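PDB 6MLY: bifunctional GH43-CE protein from Bacteroides eggerthii, which probably hydrolyses xylan-derived chains as a family 43 glycoside hydrolase with xylosidase-type activity, and carries a carbohydrate esterase domain as well. Local coordinates for residues S98-H103 / Y107-F112; T135-A140 / A166-D171; F147-E150 / I154-I157. All coordinates share one frame; numbering follows the deposited sequence.

Contact 1 of 3, residues S98-H103 / Y107-F112; sequences SCLRYH and YYLSTF
Cys99 and Ser110 face each other as an antiparallel hydrogen-bonded pair, and Arg101 with Tyr108 repeats the arrangement two residues on. Each pair is closed by two backbone bonds. Cys99 N to Ser110 O is 2.9 Å, and Tyr108 N reaches Arg101 O at 2.7 Å. Between them, Leu109 CA makes a C-H...O contact of 3.3 Å to Cys99 O.

Aromatic contact dominates the non-hydrogen-bonded pair Tyr102–Tyr107. The edge of Tyr102 points at the face of Tyr107, with CD2 of Tyr102 lying 3.4 Å above the centre of that ring and the planes at 52°. The two rings start differently, CG of Tyr102 anti to its own N (chi1 171°) and CG of Tyr107 anti to its carbonyl carbon (chi1 -68°), which swings the Tyr107 ring toward strand 99-103, so that one face meets the Tyr102 edge.

Apolar packing continues on the same face, where Leu100 CD1 meets Leu109 CG at 4.0 Å.

The other face, with Cys99, Arg101, Tyr108 and Ser110, is mixed. Ser110 OG is hydrogen-bonded to His144 NE2, while Arg101 sends its guanidinium to Leu204 O and Phe146 O and lies against Phe205 in a cation-pi contact. The Tyr108 ring meets that of Phe148. The hairpin is thus two-faced: Leu100, Tyr102 and Tyr107 pack toward strand 34-38, and Leu109 on Val55, whereas the mixed face meets strand 145-148, which begins two residues after Asp143, predicted to tune the pKa of the catalytic acid, consistent with the five-bladed beta-propeller of family 43.

Contact 2 of 3, residues T135-A140 / A166-D171; sequences TEFSPA and AELKPD
The Phe137 ring and the Leu168 side chain cross at about a right angle: CZ, the far corner of the phenyl ring, comes 4.0 Å from the methyl CD2 of Leu168, which approaches the ring obliquely. CB of Phe137 points toward the other segment and chi1 of 50° sets the direction of the ring, whose length covers much of the 11.2 Å between the CA atoms of Phe137 and Leu168. A long flat ring suits this place, since it spans the distance between two backbones that are not paired, and a branched leucine offers a methyl to receive it.

Two residues before Phe137, Thr135 turns its methyl CG2 to the carbonyl of Asp171, 3.8 Å from Asp171 O, a loose contact. The same threonine uses its other branch for polar work, as OG1 is hydrogen-bonded to Leu172 O. Asp171 OD1, in turn, is hydrogen-bonded to Ser173 OG, two residues on.

The contact is small, with 93 Å² buried in all. It bridges two neighbouring sheets: strand 133-137 is the outermost strand of one, beside strand 118-124, and strand 164-167 is the outermost strand of the next, beside strand 154-158. Val175 touches both Phe137 and Leu168, and Phe121 and Met156 add further apolar cover around Leu168.

Contact 3 of 3, residues F147-E150 / I154-I157; sequences FFDE and IYMI
The beta hairpin of strands 145-148 and 154-158 is held here by the antiparallel hydrogen-bonded pair Phe147–Tyr155. Tyr155 N bonds to Phe147 O at 3.1 Å, whereas the return bond from Phe147 N to Tyr155 O is weak at 3.3 Å. Next to it, Phe148 and Ile154 form a non-hydrogen-bonded pair, with Phe148 CD1 3.9 Å from Ile154 CG1. Their similar first torsions (chi1 -55° and -47°), which set CG and CG1 anti to the carbonyl carbon, keep the two side chains running side by side in the same direction.

Three strands of this sheet are regular here, the third being 164-167, consistent with a blade of the five-bladed propeller of family 43, whose blades usually have four. The ring of Phe148 stacks on His103, so an aromatic residue serves the join with the preceding blade.

Past the end of strand 145-148, Asp149 lies at the edge of the Tyr155 ring: its CB is in the ring plane, 3.6 Å from Tyr155 CE2, and the carboxylate is turned 70° to the ring. Asp149 OD1 accepts a hydrogen bond from Tyr211, and the Tyr155 hydroxyl pairs with Asp151 in the connecting turn.

In the fold
From the N terminus, contact 1 comes first, closing the short turn between strands 99-103 and 106-113 before the chain goes on through strand 118-124 to strand 133-137, the last of that four-stranded sheet. Contact 2 opens there and closes only after the next three strands, and contact 3, the hairpin 147-150 / 154-157, is nested inside its loop. Contacts 2 and 3 also share a sheet, strand 164-167 lying beside 154-158, with Leu168 N near Ile154 O. Contacts 1 and 2 touch through Phe112 and Ala140. Contact 2 joins the two sheets, while contacts 1 and 3, in series along the chain, each pair strands within one sheet and pack on each other.

Contact 1 of 3, residues S98-H103 / Y107-F112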
# COMPACT_ATOMS: atom_id res chain seq x y z
N SER A 98 -7.08 6.52 27.05
CA SER A 98 -7.44 7.67 27.84
C SER A 98 -8.83 7.44 28.43
O SER A 98 -9.54 6.52 28.03
CB SER A 98 -7.39 8.94 27.01
OG SER A 98 -8.32 8.90 25.94
N CYS A 99 -9.18 8.30 29.39
CA CYS A 99 -10.46 8.28 30.08
C CYS A 99 -11.07 9.68 29.98
O CYS A 99 -10.44 10.65 30.40
CB CYS A 99 -10.25 7.87 31.53
SG CYS A 99 -11.79 7.48 32.41
N LEU A 100 -12.27 9.78 29.38
CA LEU A 100 -12.95 11.07 29.18
C LEU A 100 -14.25 11.10 30.00
O LEU A 100 -15.11 10.23 29.82
CB LEU A 100 -13.23 11.26 27.69
CG LEU A 100 -14.06 12.49 27.32
CD1 LEU A 100 -13.36 13.78 27.74
CD2 LEU A 100 -14.36 12.52 25.83
N ARG A 101 -14.38 12.12 30.85
CA ARG A 101 -15.56 12.31 31.74
C ARG A 101 -16.01 13.77 31.72
O ARG A 101 -15.24 14.66 31.34
CB ARG A 101 -15.24 11.95 33.19
CG ARG A 101 -14.79 10.51 33.41
CD ARG A 101 -15.86 9.50 33.04
NE ARG A 101 -15.50 8.17 33.54
CZ ARG A 101 -16.09 6.97 33.14
NH1 ARG A 101 -17.06 6.90 32.20
NH2 ARG A 101 -15.86 5.93 33.88
N TYR A 102 -17.26 13.99 32.15
CA TYR A 102 -17.84 15.31 32.37
C TYR A 102 -18.63 15.30 33.67
O TYR A 102 -19.59 14.54 33.79
CB TYR A 102 -18.81 15.69 31.25
CG TYR A 102 -19.62 16.94 31.49
CD1 TYR A 102 -20.90 16.89 32.01
CD2 TYR A 102 -19.10 18.19 31.17
CE1 TYR A 102 -21.65 18.04 32.20
CE2 TYR A 102 -19.83 19.35 31.36
CZ TYR A 102 -21.11 19.27 31.88
OH TYR A 102 -21.82 20.42 32.05
N HIS A 103 -18.23 16.16 34.61
CA HIS A 103 -18.79 16.18 35.95
C HIS A 103 -18.96 17.63 36.41
O HIS A 103 -18.00 18.39 36.43
CB HIS A 103 -17.89 15.39 36.90
CG HIS A 103 -18.40 15.36 38.30
ND1 HIS A 103 -18.09 16.34 39.22
CD2 HIS A 103 -19.22 14.49 38.93
CE1 HIS A 103 -18.67 16.06 40.36
NE2 HIS A 103 -19.37 14.94 40.21
N TYR A 107 -15.01 19.15 32.15
CA TYR A 107 -14.55 17.99 31.40
C TYR A 107 -13.24 17.49 32.03
O TYR A 107 -12.35 18.28 32.34
CB TYR A 107 -14.35 18.34 29.92
CG TYR A 107 -15.64 18.62 29.18
CD1 TYR A 107 -16.09 19.92 29.01
CD2 TYR A 107 -16.42 17.59 28.69
CE1 TYR A 107 -17.28 20.19 28.35
CE2 TYR A 107 -17.61 17.84 28.03
CZ TYR A 107 -18.04 19.14 27.86
OH TYR A 107 -19.21 19.41 27.21
N TYR A 108 -13.15 16.17 32.19
CA TYR A 108 -11.99 15.52 32.80
C TYR A 108 -11.44 14.46 31.84
O TYR A 108 -12.16 13.53 31.46
CB TYR A 108 -12.38 14.89 34.14
CG TYR A 108 -12.72 15.88 35.22
CD1 TYR A 108 -14.03 16.30 35.42
CD2 TYR A 108 -11.74 16.40 36.05
CE1 TYR A 108 -14.35 17.21 36.41
CE2 TYR A 108 -12.05 17.31 37.04
CZ TYR A 108 -13.36 17.72 37.23
OH TYR A 108 -13.66 18.62 38.21
N LEU A 109 -10.16 14.63 31.47
CA LEU A 109 -9.47 13.78 30.51
C LEU A 109 -8.16 13.26 31.13
O LEU A 109 -7.34 14.05 31.61
CB LEU A 109 -9.19 14.61 29.25
CG LEU A 109 -9.32 13.85 27.94
CD1 LEU A 109 -8.88 14.73 26.77
CD2 LEU A 109 -8.52 12.56 27.98
N SER A 110 -7.97 11.94 31.10
CA SER A 110 -6.76 11.30 31.63
C SER A 110 -6.11 10.42 30.55
O SER A 110 -6.81 9.86 29.72
CB SER A 110 -7.07 10.49 32.86
OG SER A 110 -7.62 9.23 32.51
N THR A 111 -4.78 10.31 30.61
CA THR A 111 -4.05 9.24 29.95
C THR A 111 -2.80 8.90 30.77
O THR A 111 -2.46 9.58 31.74
CB THR A 111 -3.69 9.60 28.50
OG1 THR A 111 -3.13 8.43 27.89
CG2 THR A 111 -2.70 10.74 28.38
N PHE A 112 -2.12 7.83 30.34
CA PHE A 112 -0.85 7.35 30.90
C PHE A 112 0.12 7.08 29.75
O PHE A 112 -0.29 7.10 28.58
CB PHE A 112 -1.07 6.07 31.71
CG PHE A 112 -1.55 4.90 30.89
CD1 PHE A 112 -0.68 3.88 30.54
CD2 PHE A 112 -2.86 4.83 30.45
CE1 PHE A 112 -1.12 2.81 29.77
CE2 PHE A 112 -3.30 3.76 29.67
CZ PHE A 112 -2.43 2.75 29.34

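Contact 2 of 3, residues T135-A140 / A166-D171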
# COMPACT_ATOMS: atom_id res chain seq x y z
N THR A 135 -2.01 17.92 35.63
CA THR A 135 -1.35 17.26 36.75
C THR A 135 -0.76 15.94 36.24
O THR A 135 -1.18 15.43 35.20
CB THR A 135 -2.31 17.07 37.93
OG1 THR A 135 -3.47 16.35 37.49
CG2 THR A 135 -2.76 18.38 38.55
N GLU A 136 0.21 15.38 36.98
CA GLU A 136 0.84 14.12 36.59
C GLU A 136 1.54 13.46 37.78
O GLU A 136 1.93 14.13 38.74
CB GLU A 136 1.81 14.34 35.43
CG GLU A 136 2.87 15.40 35.70
CD GLU A 136 3.70 15.73 34.47
OE1 GLU A 136 3.19 16.45 33.58
OE2 GLU A 136 4.84 15.23 34.38
N PHE A 137 1.69 12.13 37.70
CA PHE A 137 2.25 11.32 38.77
C PHE A 137 2.52 9.89 38.28
O PHE A 137 2.07 9.50 37.19
CB PHE A 137 1.32 11.33 39.98
CG PHE A 137 -0.13 11.02 39.69
CD1 PHE A 137 -0.60 9.71 39.67
CD2 PHE A 137 -1.05 12.04 39.47
CE1 PHE A 137 -1.93 9.43 39.41
CE2 PHE A 137 -2.38 11.76 39.23
CZ PHE A 137 -2.82 10.46 39.19
N SER A 138 3.25 9.12 39.11
CA SER A 138 3.65 7.74 38.82
C SER A 138 2.90 6.78 39.75
O SER A 138 2.45 7.21 40.80
CB SER A 138 5.14 7.57 38.95
OG SER A 138 5.81 8.30 37.94
N PRO A 139 2.77 5.51 39.36
CA PRO A 139 3.20 4.97 38.07
C PRO A 139 2.22 5.31 36.94
O PRO A 139 1.41 6.23 37.07
CB PRO A 139 3.26 3.45 38.30
CG PRO A 139 2.24 3.21 39.38
CD PRO A 139 2.33 4.43 40.26
N ALA A 140 2.33 4.58 35.83
CA ALA A 140 1.29 4.51 34.83
C ALA A 140 0.28 3.45 35.26
O ALA A 140 0.65 2.30 35.49
CB ALA A 140 1.89 4.19 33.48
N ALA A 166 -8.90 1.82 43.57
CA ALA A 166 -8.22 2.76 44.44
C ALA A 166 -8.84 4.15 44.27
O ALA A 166 -9.57 4.39 43.31
CB ALA A 166 -6.74 2.78 44.11
N GLU A 167 -8.54 5.05 45.22
CA GLU A 167 -9.18 6.36 45.32
C GLU A 167 -8.15 7.46 45.02
O GLU A 167 -7.11 7.55 45.67
CB GLU A 167 -9.79 6.56 46.71
CG GLU A 167 -10.29 7.98 46.95
CD GLU A 167 -11.24 8.16 48.13
OE1 GLU A 167 -11.69 7.14 48.69
OE2 GLU A 167 -11.52 9.33 48.48
N LEU A 168 -8.49 8.33 44.05
CA LEU A 168 -7.68 9.48 43.68
C LEU A 168 -7.84 10.59 44.72
O LEU A 168 -8.86 10.66 45.40
CB LEU A 168 -8.09 9.96 42.29
CG LEU A 168 -7.63 9.09 41.12
CD1 LEU A 168 -8.31 9.48 39.82
CD2 LEU A 168 -6.11 9.16 40.95
N LYS A 169 -6.82 11.45 44.83
CA LYS A 169 -6.87 12.67 45.64
C LYS A 169 -7.84 13.66 44.99
O LYS A 169 -8.24 13.47 43.85
CB LYS A 169 -5.47 13.27 45.79
N PRO A 170 -8.28 14.73 45.70
CA PRO A 170 -9.22 15.69 45.13
C PRO A 170 -8.65 16.54 43.98
O PRO A 170 -9.27 16.62 42.92
CB PRO A 170 -9.61 16.58 46.32
CG PRO A 170 -8.46 16.45 47.29
CD PRO A 170 -7.93 15.05 47.09
N ASP A 171 -7.47 17.14 44.18
CA ASP A 171 -6.90 18.09 43.22
C ASP A 171 -6.13 17.34 42.11
O ASP A 171 -5.41 17.97 41.31
CB ASP A 171 -6.06 19.16 43.95
CG ASP A 171 -4.69 18.64 44.64
OD1 ASP A 171 -4.46 17.41 44.65
OD2 ASP A 171 -3.86 19.49 45.15

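Contact 3 of 3, residues F147-E150 / I154-I157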
# COMPACT_ATOMS: atom_id res chain seq x y z
N PHE A 147 -13.60 7.64 37.84
CA PHE A 147 -15.06 7.77 37.97
C PHE A 147 -15.41 8.61 39.20
O PHE A 147 -14.89 8.37 40.29
CB PHE A 147 -15.69 6.38 38.09
CG PHE A 147 -17.19 6.36 38.03
CD1 PHE A 147 -17.95 6.51 39.19
CD2 PHE A 147 -17.86 6.19 36.83
CE1 PHE A 147 -19.34 6.49 39.14
CE2 PHE A 147 -19.24 6.17 36.78
CZ PHE A 147 -19.98 6.32 37.93
N PHE A 148 -16.34 9.56 39.01
CA PHE A 148 -16.93 10.36 40.09
C PHE A 148 -18.20 9.68 40.61
O PHE A 148 -19.18 9.56 39.88
CB PHE A 148 -17.29 11.77 39.60
CG PHE A 148 -16.15 12.53 38.98
CD1 PHE A 148 -15.31 13.30 39.75
CD2 PHE A 148 -15.92 12.46 37.61
CE1 PHE A 148 -14.26 14.00 39.18
CE2 PHE A 148 -14.87 13.15 37.04
CZ PHE A 148 -14.04 13.92 37.82
N ASP A 149 -18.16 9.25 41.87
CA ASP A 149 -19.30 8.57 42.52
C ASP A 149 -20.13 9.60 43.29
O ASP A 149 -19.65 10.67 43.66
CB ASP A 149 -18.83 7.43 43.43
CG ASP A 149 -19.86 6.34 43.62
OD1 ASP A 149 -20.65 6.09 42.68
OD2 ASP A 149 -19.88 5.74 44.72
N GLU A 150 -21.39 9.23 43.55
CA GLU A 150 -22.34 10.09 44.25
C GLU A 150 -22.14 9.97 45.77
O GLU A 150 -22.81 10.67 46.53
CB GLU A 150 -23.79 9.80 43.85
CG GLU A 150 -23.99 8.51 43.06
CD GLU A 150 -25.42 8.26 42.62
OE1 GLU A 150 -26.30 8.20 43.50
OE2 GLU A 150 -25.64 8.12 41.41
N ILE A 154 -13.55 10.05 44.32
CA ILE A 154 -13.10 9.79 42.95
C ILE A 154 -12.30 8.48 42.95
O ILE A 154 -11.15 8.46 43.40
CB ILE A 154 -12.25 10.96 42.41
CG1 ILE A 154 -12.90 12.31 42.67
CG2 ILE A 154 -11.94 10.76 40.93
CD1 ILE A 154 -11.94 13.47 42.61
N TYR A 155 -12.92 7.41 42.44
CA TYR A 155 -12.30 6.08 42.34
C TYR A 155 -11.48 5.99 41.05
O TYR A 155 -11.45 6.93 40.27
CB TYR A 155 -13.38 5.00 42.44
CG TYR A 155 -14.14 5.05 43.74
CD1 TYR A 155 -13.63 4.48 44.89
CD2 TYR A 155 -15.35 5.73 43.83
CE1 TYR A 155 -14.31 4.54 46.09
CE2 TYR A 155 -16.04 5.80 45.03
CZ TYR A 155 -15.52 5.21 46.16
OH TYR A 155 -16.19 5.27 47.35
N MET A 156 -10.80 4.85 40.88
CA MET A 156 -10.04 4.51 39.67
C MET A 156 -9.80 3.00 39.65
O MET A 156 -9.28 2.45 40.62
CB MET A 156 -8.69 5.24 39.65
CG MET A 156 -7.92 5.06 38.35
SD MET A 156 -6.53 6.23 38.15
CE MET A 156 -5.57 5.88 39.63
N ILE A 157 -10.22 2.34 38.56
CA ILE A 157 -10.00 0.91 38.30
C ILE A 157 -8.88 0.80 37.25
O ILE A 157 -8.62 1.79 36.59
CB ILE A 157 -11.32 0.25 37.87
CG1 ILE A 157 -12.35 0.32 39.01
CG2 ILE A 157 -11.13 -1.19 37.39
CD1 ILE A 157 -13.74 -0.16 38.64